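Endo alpha-1,4 polygalactosaminidase (Neosartorya fumigata, PDB 6OJ1) cleaves alpha-1,4-linked galactosamine polymers at internal bonds as a family GH114 glycoside hydrolase, and disrupts microbial biofilms. Local coordinates at residues Arg127-Met130 / Leu131-Asp135; Ile167-Val170 / Asn171-Asn175; Tyr217-Phe220 / Pro221-Gly224. All blocks are in the same frame, centred on the assembly; numbering follows the deposited sequence.

Contact 1 of 3, residues Arg127-Met130 / Leu131-Asp135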
ATOM      1  N   ARG A 127       0.467  17.321   4.700  1.00 20.26           N
ATOM      2  CA  ARG A 127      -0.417  17.180   3.548  1.00 18.97           C
ATOM      3  C   ARG A 127       0.216  17.753   2.282  1.00 18.65           C
ATOM      4  O   ARG A 127       0.115  17.148   1.208  1.00 17.78           O
ATOM      5  CB  ARG A 127      -1.766  17.815   3.871  1.00 17.44           C
ATOM      6  CG  ARG A 127      -2.490  16.955   4.902  1.00 19.22           C
ATOM      7  CD  ARG A 127      -3.907  17.412   5.106  1.00 24.53           C
ATOM      8  NE  ARG A 127      -4.656  16.468   5.933  1.00 23.39           N
ATOM      9  CZ  ARG A 127      -5.980  16.353   5.879  1.00 24.26           C
ATOM     10  NH1 ARG A 127      -6.666  17.101   5.020  1.00 23.70           N
ATOM     11  NH2 ARG A 127      -6.613  15.491   6.660  1.00 23.86           N
ATOM     12  N   GLN A 128       0.928  18.881   2.394  1.00 18.23           N
ATOM     13  CA  GLN A 128       1.576  19.444   1.211  1.00 16.18           C
ATOM     14  C   GLN A 128       2.715  18.550   0.730  1.00 17.51           C
ATOM     15  O   GLN A 128       2.922  18.413  -0.478  1.00 18.66           O
ATOM     16  CB  GLN A 128       2.083  20.860   1.479  1.00 21.34           C
ATOM     17  CG  GLN A 128       2.665  21.552   0.231  1.00 25.36           C
ATOM     18  CD  GLN A 128       1.672  21.647  -0.922  1.00 29.44           C
ATOM     19  OE1 GLN A 128       0.603  22.238  -0.780  1.00 26.51           O
ATOM     20  NE2 GLN A 128       2.028  21.068  -2.070  1.00 29.84           N
ATOM     21  N   ILE A 129       3.470  17.947   1.652  1.00 18.17           N
ATOM     22  CA  ILE A 129       4.513  17.006   1.237  1.00 15.85           C
ATOM     23  C   ILE A 129       3.893  15.836   0.483  1.00 20.82           C
ATOM     24  O   ILE A 129       4.428  15.381  -0.539  1.00 17.73           O
ATOM     25  CB  ILE A 129       5.330  16.525   2.455  1.00 15.00           C
ATOM     26  CG1 ILE A 129       6.145  17.681   3.047  1.00 18.92           C
ATOM     27  CG2 ILE A 129       6.269  15.334   2.067  1.00 14.97           C
ATOM     28  CD1 ILE A 129       6.674  17.369   4.449  1.00 19.50           C
ATOM     29  N   MET A 130       2.751  15.328   0.967  1.00 14.71           N
ATOM     30  CA  MET A 130       2.112  14.218   0.265  1.00 18.83           C
ATOM     31  C   MET A 130       1.596  14.645  -1.102  1.00 17.98           C
ATOM     32  O   MET A 130       1.613  13.836  -2.041  1.00 17.40           O
ATOM     33  CB  MET A 130       0.979  13.614   1.101  1.00 17.71           C
ATOM     34  CG  MET A 130       1.485  13.051   2.441  1.00 19.91           C
ATOM     35  SD  MET A 130       2.970  12.026   2.261  1.00 18.62           S
ATOM     36  CE  MET A 130       3.700  12.166   3.905  1.00 20.27           C
ATOM     37  N   LEU A 131       1.136  15.891  -1.240  1.00 18.37           N
ATOM     38  CA  LEU A 131       0.787  16.387  -2.570  1.00 18.26           C
ATOM     39  C   LEU A 131       2.007  16.438  -3.472  1.00 18.58           C
ATOM     40  O   LEU A 131       1.917  16.107  -4.657  1.00 18.43           O
ATOM     41  CB  LEU A 131       0.153  17.774  -2.488  1.00 19.62           C
ATOM     42  CG  LEU A 131      -1.214  17.866  -1.819  1.00 19.13           C
ATOM     43  CD1 LEU A 131      -1.652  19.313  -1.803  1.00 21.94           C
ATOM     44  CD2 LEU A 131      -2.220  17.000  -2.572  1.00 19.59           C
ATOM     45  N   ASP A 132       3.155  16.869  -2.933  1.00 16.29           N
ATOM     46  CA  ASP A 132       4.395  16.844  -3.717  1.00 17.29           C
ATOM     47  C   ASP A 132       4.747  15.418  -4.154  1.00 19.50           C
ATOM     48  O   ASP A 132       5.210  15.200  -5.284  1.00 18.79           O
ATOM     49  CB  ASP A 132       5.561  17.427  -2.910  1.00 18.29           C
ATOM     50  CG  ASP A 132       5.422  18.913  -2.611  1.00 28.87           C
ATOM     51  OD1 ASP A 132       4.514  19.581  -3.146  1.00 27.72           O
ATOM     52  OD2 ASP A 132       6.242  19.407  -1.802  1.00 27.45           O
ATOM     53  N   ARG A 133       4.552  14.436  -3.265  1.00 16.23           N
ATOM     54  CA  ARG A 133       4.848  13.050  -3.613  1.00 17.17           C
ATOM     55  C   ARG A 133       3.870  12.530  -4.657  1.00 18.27           C
ATOM     56  O   ARG A 133       4.270  11.781  -5.556  1.00 17.33           O
ATOM     57  CB  ARG A 133       4.830  12.168  -2.359  1.00 16.53           C
ATOM     58  CG  ARG A 133       6.057  12.400  -1.447  1.00 15.63           C
ATOM     59  CD  ARG A 133       5.968  11.618  -0.130  1.00 16.55           C
ATOM     60  NE  ARG A 133       7.170  11.801   0.682  1.00 14.81           N
ATOM     61  CZ  ARG A 133       7.449  11.104   1.782  1.00 16.78           C
ATOM     62  NH1 ARG A 133       6.598  10.188   2.241  1.00 15.97           N
ATOM     63  NH2 ARG A 133       8.587  11.335   2.436  1.00 18.16           N
ATOM     64  N   LEU A 134       2.591  12.932  -4.569  1.00 18.29           N
ATOM     65  CA  LEU A 134       1.627  12.552  -5.604  1.00 16.47           C
ATOM     66  C   LEU A 134       1.971  13.188  -6.948  1.00 17.43           C
ATOM     67  O   LEU A 134       1.779  12.563  -8.000  1.00 17.76           O
ATOM     68  CB  LEU A 134       0.203  12.946  -5.184  1.00 14.36           C
ATOM     69  CG  LEU A 134      -0.342  12.131  -3.997  1.00 14.93           C
ATOM     70  CD1 LEU A 134      -1.700  12.719  -3.545  1.00 17.26           C
ATOM     71  CD2 LEU A 134      -0.485  10.643  -4.307  1.00 15.40           C
ATOM     72  N   ASP A 135       2.456  14.436  -6.938  1.00 17.70           N
ATOM     73  CA  ASP A 135       2.975  15.049  -8.156  1.00 19.69           C
ATOM     74  C   ASP A 135       4.066  14.183  -8.765  1.00 19.04           C
ATOM     75  O   ASP A 135       4.072  13.930  -9.977  1.00 22.07           O
ATOM     76  CB  ASP A 135       3.547  16.445  -7.871  1.00 20.23           C
ATOM     77  CG  ASP A 135       2.492  17.508  -7.650  1.00 22.72           C
ATOM     78  OD1 ASP A 135       1.276  17.241  -7.777  1.00 20.71           O
ATOM     79  OD2 ASP A 135       2.909  18.647  -7.333  1.00 23.35           O
TER
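Arg133 reaches back along its helix over Ile129 and Met130, a long side chain guided by the turn before it. With chi1 at -73°, CG is set beside the backbone N and opposite the carbonyl carbon, which turns the chain toward the preceding residues. Arg133 CB rests on Met130 O at 3.6 Å, and Arg133 CG on Ile129 O at 3.5 Å. Next along, Arg133 CD lies 3.9 Å from Met130 SD. From CG to NE the chain is extended and runs alongside both neighbours, pointing the same way. Arg133 NE then passes the Ile129 methyl CG2 at 3.9 Å, while Arg133 NH1 comes to Met130 CE at the same distance; both methyls approach the guanidinium obliquely. The polar end has its strongest partner elsewhere, in a salt bridge from NE to Asp97. This is the buried side of helix 124-140 in the (beta/alpha)-barrel, where Phe86 of strand 81-87 meets Met130, Arg133 and Leu134. On another side of the helix the contact is polar: Gln128 NE2 gives a hydrogen bond of 3.1 Å to Asp132 OD1. The donor keeps OD1 within its own amide plane but meets the carboxylate from above, 40° out of plane. Asp132 OD2 forms a salt bridge with Lys100, so both oxygens are held. Leu131 CD1 lies 3.8 Å from Gln128 OE1, the two side chains crossing at about a right angle.

Contact 2 of 3, residues Ile167-Val170 / Asn171-Asn175. With NAG (2-acetamido-2-deoxy-beta-D-glucopyranose), chain E.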
ATOM      1  N   ILE A 167      -9.554   9.063   8.222  1.00 17.34           N
ATOM      2  CA  ILE A 167     -10.600   9.155   7.207  1.00 18.24           C
ATOM      3  C   ILE A 167     -10.440  10.445   6.412  1.00 20.39           C
ATOM      4  O   ILE A 167     -10.457  10.436   5.178  1.00 21.44           O
ATOM      5  CB  ILE A 167     -11.993   9.059   7.860  1.00 18.33           C
ATOM      6  CG1 ILE A 167     -12.226   7.639   8.391  1.00 21.02           C
ATOM      7  CG2 ILE A 167     -13.078   9.386   6.849  1.00 20.71           C
ATOM      8  CD1 ILE A 167     -13.326   7.528   9.469  1.00 22.73           C
ATOM      9  N   SER A 168     -10.275  11.575   7.115  1.00 19.53           N
ATOM     10  CA  SER A 168     -10.050  12.852   6.442  1.00 19.62           C
ATOM     11  C   SER A 168      -8.828  12.765   5.536  1.00 19.12           C
ATOM     12  O   SER A 168      -8.858  13.208   4.381  1.00 19.57           O
ATOM     13  CB  SER A 168      -9.863  13.962   7.481  1.00 23.07           C
ATOM     14  OG  SER A 168      -9.443  15.184   6.881  1.00 24.22           O
ATOM     15  N   PHE A 169      -7.742  12.199   6.063  1.00 17.12           N
ATOM     16  CA  PHE A 169      -6.468  12.143   5.349  1.00 16.81           C
ATOM     17  C   PHE A 169      -6.569  11.243   4.130  1.00 19.07           C
ATOM     18  O   PHE A 169      -6.118  11.610   3.035  1.00 17.09           O
ATOM     19  CB  PHE A 169      -5.388  11.644   6.309  1.00 17.23           C
ATOM     20  CG  PHE A 169      -3.985  11.644   5.743  1.00 14.03           C
ATOM     21  CD1 PHE A 169      -3.407  12.810   5.228  1.00 16.38           C
ATOM     22  CD2 PHE A 169      -3.223  10.485   5.787  1.00 16.88           C
ATOM     23  CE1 PHE A 169      -2.085  12.796   4.746  1.00 16.81           C
ATOM     24  CE2 PHE A 169      -1.909  10.471   5.311  1.00 15.82           C
ATOM     25  CZ  PHE A 169      -1.351  11.635   4.802  1.00 14.34           C
ATOM     26  N   VAL A 170      -7.170  10.062   4.299  1.00 17.84           N
ATOM     27  CA  VAL A 170      -7.265   9.119   3.191  1.00 18.97           C
ATOM     28  C   VAL A 170      -8.147   9.695   2.086  1.00 18.69           C
ATOM     29  O   VAL A 170      -7.819   9.596   0.901  1.00 18.97           O
ATOM     30  CB  VAL A 170      -7.778   7.755   3.699  1.00 17.74           C
ATOM     31  CG1 VAL A 170      -8.271   6.891   2.543  1.00 16.79           C
ATOM     32  CG2 VAL A 170      -6.666   7.022   4.495  1.00 18.42           C
ATOM     33  N   ASN A 171      -9.263  10.334   2.450  1.00 19.27           N
ATOM     34  CA  ASN A 171     -10.095  10.908   1.402  1.00 15.23           C
ATOM     35  C   ASN A 171      -9.406  12.092   0.734  1.00 19.79           C
ATOM     36  O   ASN A 171      -9.562  12.295  -0.479  1.00 20.60           O
ATOM     37  CB  ASN A 171     -11.462  11.295   1.970  1.00 17.69           C
ATOM     38  CG  ASN A 171     -12.388  10.099   2.088  1.00 24.17           C
ATOM     39  OD1 ASN A 171     -12.452   9.265   1.177  1.00 23.47           O
ATOM     40  ND2 ASN A 171     -13.111  10.001   3.202  1.00 20.50           N
ATOM     41  N   PHE A 172      -8.622  12.859   1.500  1.00 16.69           N
ATOM     42  CA  PHE A 172      -7.788  13.916   0.927  1.00 20.14           C
ATOM     43  C   PHE A 172      -6.798  13.351  -0.083  1.00 18.36           C
ATOM     44  O   PHE A 172      -6.661  13.876  -1.197  1.00 20.02           O
ATOM     45  CB  PHE A 172      -7.045  14.644   2.056  1.00 20.08           C
ATOM     46  CG  PHE A 172      -5.816  15.394   1.613  1.00 21.23           C
ATOM     47  CD1 PHE A 172      -5.918  16.680   1.115  1.00 25.78           C
ATOM     48  CD2 PHE A 172      -4.547  14.822   1.754  1.00 21.31           C
ATOM     49  CE1 PHE A 172      -4.780  17.381   0.728  1.00 30.27           C
ATOM     50  CE2 PHE A 172      -3.410  15.512   1.371  1.00 22.50           C
ATOM     51  CZ  PHE A 172      -3.532  16.798   0.856  1.00 22.31           C
ATOM     52  N   LEU A 173      -6.088  12.285   0.298  1.00 17.85           N
ATOM     53  CA  LEU A 173      -5.156  11.635  -0.621  1.00 16.41           C
ATOM     54  C   LEU A 173      -5.877  11.110  -1.857  1.00 17.93           C
ATOM     55  O   LEU A 173      -5.359  11.226  -2.974  1.00 17.44           O
ATOM     56  CB  LEU A 173      -4.427  10.489   0.086  1.00 13.92           C
ATOM     57  CG  LEU A 173      -3.473  10.843   1.233  1.00 16.51           C
ATOM     58  CD1 LEU A 173      -2.955   9.550   1.873  1.00 17.65           C
ATOM     59  CD2 LEU A 173      -2.291  11.705   0.737  1.00 17.97           C
ATOM     60  N   ALA A 174      -7.073  10.524  -1.679  1.00 17.44           N
ATOM     61  CA  ALA A 174      -7.799   9.945  -2.807  1.00 21.00           C
ATOM     62  C   ALA A 174      -8.235  11.019  -3.794  1.00 19.51           C
ATOM     63  O   ALA A 174      -8.085  10.860  -5.011  1.00 17.82           O
ATOM     64  CB  ALA A 174      -9.025   9.162  -2.321  1.00 16.25           C
ATOM     65  N   ASN A 175      -8.791  12.120  -3.290  1.00 17.35           N
ATOM     66  CA  ASN A 175      -9.195  13.195  -4.184  1.00 17.91           C
ATOM     67  C   ASN A 175      -7.992  13.785  -4.910  1.00 19.60           C
ATOM     68  O   ASN A 175      -8.079  14.116  -6.097  1.00 21.79           O
ATOM     69  CB  ASN A 175      -9.954  14.265  -3.399  1.00 20.20           C
ATOM     70  CG  ASN A 175     -11.259  13.739  -2.835  1.00 28.08           C
ATOM     71  OD1 ASN A 175     -11.841  12.786  -3.368  1.00 25.47           O
ATOM     72  ND2 ASN A 175     -11.726  14.350  -1.753  1.00 28.31           N
TER
HETATM   73  C1  NAG E   1     -18.980  11.074   2.796  1.00 59.99           C
HETATM   74  C2  NAG E   1     -17.653  10.648   3.464  1.00 64.66           C
HETATM   75  C3  NAG E   1     -17.892   9.576   4.540  1.00 63.96           C
HETATM   76  C4  NAG E   1     -18.982  10.031   5.507  1.00 61.89           C
HETATM   77  C5  NAG E   1     -20.242  10.373   4.721  1.00 62.32           C
HETATM   78  C6  NAG E   1     -21.399  10.820   5.590  1.00 61.80           C
HETATM   79  C7  NAG E   1     -16.803   9.107   1.706  1.00 56.25           C
HETATM   80  C8  NAG E   1     -15.676   8.847   0.743  1.00 49.75           C
HETATM   81  N2  NAG E   1     -16.674  10.200   2.479  1.00 62.69           N
HETATM   82  O3  NAG E   1     -16.666   9.354   5.230  1.00 49.24           O
HETATM   83  O4  NAG E   1     -19.278   9.083   6.532  1.00 62.50           O
HETATM   84  O5  NAG E   1     -19.947  11.438   3.809  1.00 60.62           O
HETATM   85  O6  NAG E   1     -21.287  12.185   5.968  1.00 58.72           O
HETATM   86  O7  NAG E   1     -17.778   8.357   1.780  1.00 40.60           O
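Helix 163-179 is the connecting helix of a beta-alpha-beta unit, joining strand 144-148 to strand 183-187, and within it Phe169 packs against Leu173 and Phe172 while Ile167 pairs with Asn171. Leu173 CD1 stands over one face of the Phe169 ring, 4.0 Å from its centroid and displaced toward the rim, a CH-pi contact with CE2 as the nearest ring atom. With chi1 at -175° the Phe169 ring lies opposite the backbone N and projects outward, leaning slightly toward the following turn, where Leu173 lies. Phe172 approaches the same ring obliquely, CD2 to Phe169 CD1 at 4.2 Å, and presents its own edge to Phe169 O. Phe169 O already accepts a hydrogen bond from Leu173 N at 2.8 Å. Arg127 of helix 124-140 lies against Phe172 in a cation-pi contact and also hydrogen-bonds Ser168. Elsewhere on the helix Ile167 and Asn171 lie side by side, Ile167 CG2 3.7 Å from Asn171 ND2. The amide of Asn171 is held at both ends, OD1 by Asn199 and ND2 by Ser195 O. Asn171 OD1 also lies 3.3 Å from the acetamido methyl C8 of an N-acetylglucosamine, part of a glycan attached to the protein itself. One helix thus turns aromatic rings to a neighbouring helix, Leu173 and Ala174 to Ile184 of the barrel strand, and the Asn171 amide toward a glycan, as befits an outer helix of a TIM-type (beta/alpha)-barrel.

Contact 3 of 3, residues Tyr217-Phe220 / Pro221-Gly224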
ATOM      1  N   TYR A 217     -12.017  -7.293   5.206  1.00 27.03           N
ATOM      2  CA  TYR A 217     -11.549  -6.776   3.929  1.00 25.94           C
ATOM      3  C   TYR A 217     -12.309  -7.346   2.738  1.00 32.79           C
ATOM      4  O   TYR A 217     -12.206  -6.791   1.637  1.00 27.40           O
ATOM      5  CB  TYR A 217     -10.046  -7.037   3.811  1.00 22.03           C
ATOM      6  CG  TYR A 217      -9.299  -6.297   4.894  1.00 26.14           C
ATOM      7  CD1 TYR A 217      -8.890  -4.982   4.698  1.00 22.57           C
ATOM      8  CD2 TYR A 217      -9.060  -6.885   6.139  1.00 24.35           C
ATOM      9  CE1 TYR A 217      -8.221  -4.283   5.683  1.00 22.36           C
ATOM     10  CE2 TYR A 217      -8.397  -6.183   7.147  1.00 23.81           C
ATOM     11  CZ  TYR A 217      -7.986  -4.881   6.904  1.00 26.10           C
ATOM     12  OH  TYR A 217      -7.338  -4.162   7.879  1.00 25.78           O
ATOM     13  N   ALA A 218     -13.095  -8.409   2.944  1.00 31.68           N
ATOM     14  CA  ALA A 218     -13.860  -9.021   1.865  1.00 35.97           C
ATOM     15  C   ALA A 218     -14.945  -8.110   1.310  1.00 36.03           C
ATOM     16  O   ALA A 218     -15.494  -8.417   0.246  1.00 32.84           O
ATOM     17  CB  ALA A 218     -14.484 -10.334   2.347  1.00 35.40           C
ATOM     18  N   VAL A 219     -15.270  -7.006   1.990  1.00 29.95           N
ATOM     19  CA  VAL A 219     -16.238  -6.057   1.449  1.00 25.97           C
ATOM     20  C   VAL A 219     -15.728  -5.397   0.167  1.00 26.19           C
ATOM     21  O   VAL A 219     -16.528  -4.934  -0.654  1.00 31.78           O
ATOM     22  CB  VAL A 219     -16.611  -5.000   2.524  1.00 30.06           C
ATOM     23  CG1 VAL A 219     -15.397  -4.182   2.950  1.00 28.17           C
ATOM     24  CG2 VAL A 219     -17.711  -4.087   2.025  1.00 46.59           C
ATOM     25  N   PHE A 220     -14.407  -5.370  -0.053  1.00 25.25           N
ATOM     26  CA  PHE A 220     -13.904  -4.788  -1.297  1.00 28.64           C
ATOM     27  C   PHE A 220     -14.346  -5.607  -2.501  1.00 35.01           C
ATOM     28  O   PHE A 220     -15.005  -5.048  -3.396  1.00 32.68           O
ATOM     29  CB  PHE A 220     -12.383  -4.603  -1.220  1.00 29.19           C
ATOM     30  CG  PHE A 220     -11.958  -3.371  -0.465  1.00 25.31           C
ATOM     31  CD1 PHE A 220     -11.814  -3.405   0.917  1.00 27.56           C
ATOM     32  CD2 PHE A 220     -11.735  -2.170  -1.137  1.00 23.37           C
ATOM     33  CE1 PHE A 220     -11.435  -2.276   1.620  1.00 21.29           C
ATOM     34  CE2 PHE A 220     -11.344  -1.025  -0.439  1.00 24.32           C
ATOM     35  CZ  PHE A 220     -11.194  -1.076   0.936  1.00 23.13           C
ATOM     36  N   PRO A 221     -14.046  -6.911  -2.596  1.00 32.91           N
ATOM     37  CA  PRO A 221     -14.538  -7.665  -3.761  1.00 31.49           C
ATOM     38  C   PRO A 221     -16.048  -7.782  -3.811  1.00 38.50           C
ATOM     39  O   PRO A 221     -16.609  -7.876  -4.908  1.00 39.74           O
ATOM     40  CB  PRO A 221     -13.854  -9.037  -3.615  1.00 32.83           C
ATOM     41  CG  PRO A 221     -13.423  -9.113  -2.201  1.00 38.52           C
ATOM     42  CD  PRO A 221     -13.107  -7.721  -1.792  1.00 30.90           C
ATOM     43  N   GLN A 222     -16.727  -7.761  -2.661  1.00 34.68           N
ATOM     44  CA  GLN A 222     -18.183  -7.702  -2.669  1.00 36.67           C
ATOM     45  C   GLN A 222     -18.686  -6.450  -3.374  1.00 43.31           C
ATOM     46  O   GLN A 222     -19.818  -6.438  -3.868  1.00 46.20           O
ATOM     47  CB  GLN A 222     -18.717  -7.780  -1.233  1.00 38.72           C
ATOM     48  CG  GLN A 222     -18.479  -9.142  -0.565  1.00 43.20           C
ATOM     49  CD  GLN A 222     -18.708  -9.146   0.949  1.00 48.90           C
ATOM     50  OE1 GLN A 222     -19.083  -8.134   1.544  1.00 42.63           O
ATOM     51  NE2 GLN A 222     -18.477 -10.298   1.574  1.00 56.83           N
ATOM     52  N   ASN A 223     -17.862  -5.402  -3.449  1.00 38.30           N
ATOM     53  CA  ASN A 223     -18.177  -4.200  -4.210  1.00 37.32           C
ATOM     54  C   ASN A 223     -17.331  -4.074  -5.471  1.00 35.31           C
ATOM     55  O   ASN A 223     -17.130  -2.962  -5.972  1.00 37.55           O
ATOM     56  CB  ASN A 223     -18.021  -2.963  -3.328  1.00 43.83           C
ATOM     57  CG  ASN A 223     -19.083  -2.888  -2.257  1.00 52.66           C
ATOM     58  OD1 ASN A 223     -20.135  -2.280  -2.455  1.00 57.94           O
ATOM     59  ND2 ASN A 223     -18.827  -3.527  -1.119  1.00 45.19           N
ATOM     60  N   GLY A 224     -16.825  -5.189  -5.993  1.00 34.47           N
ATOM     61  CA  GLY A 224     -16.113  -5.156  -7.255  1.00 33.53           C
ATOM     62  C   GLY A 224     -14.697  -4.633  -7.198  1.00 36.65           C
ATOM     63  O   GLY A 224     -14.150  -4.249  -8.237  1.00 35.78           O
TER
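Phe220 and Pro221 form the tightly packed half of this short turn; Val219, Gln222 and Asn223 make its solvent side, loose in side-chain packing but tied by hydrogen bonds. Both buried side chains meet Val227 of the next barrel strand, and Phe220 also packs on Ile193, Ile197 and Met200. The ring of Phe220 turns its edge to Tyr217 O. Pro221 has no N-H to donate to Tyr217 O, and brings its CD near instead; Tyr217 O accepts a bond from Phe220 N. Pro221 CG settles 3.3 Å from Ala218 O. Toward solvent the bonding is polar. Gln222 N donates to Ala218 O at 3.2 Å, and the extended Gln222 side chain lies back over the carbonyl, Gln222 CG 3.2 Å from Ala218 O. Asn223 grips Val219 O twice: the side-chain bond from Asn223 ND2 is short and nearly straight, 2.7 Å and 174°, whereas the backbone bond from N is weak. Asn223 N also donates to Phe220 O from above the carbonyl plane, at 2.9 Å. With chi1 at -69°, Asn223 folds its amide back toward Val219, where Asn223 ND2 also brushes Val219 CG2 at 3.4 Å. Pro221 O makes a weak hydrogen bond to an N-acetylglucosamine. Beyond Asn223 comes Gly224, whose phi is positive: Gly224 N bonds to Pro221 O, and Lys225 N returns to Phe220 O, the Schellman motif that ends this short, weakly bonded helix.

How the contacts relate
From the N terminus the three contacts follow in series; each lies within one unbroken run of chain, so none closes a long loop and none nests in or crosses another. Contact 1 sits on helix 124-140, ahead of strand 144-148; contact 2 belongs to helix 163-179, the next long helix of the barrel, with strand 183-187 after it; contact 3 lies on helix 219-222, in the connection between strands 202-206 and 227-231. Contacts 1 and 2 have centres about 12 Å apart and join their helices directly, Leu131 CD2 meeting Phe172 CZ at 3.7 Å. Contact 3 stands apart, its nearest atoms about 9 Å from contact 2 and about 16 Å from contact 1.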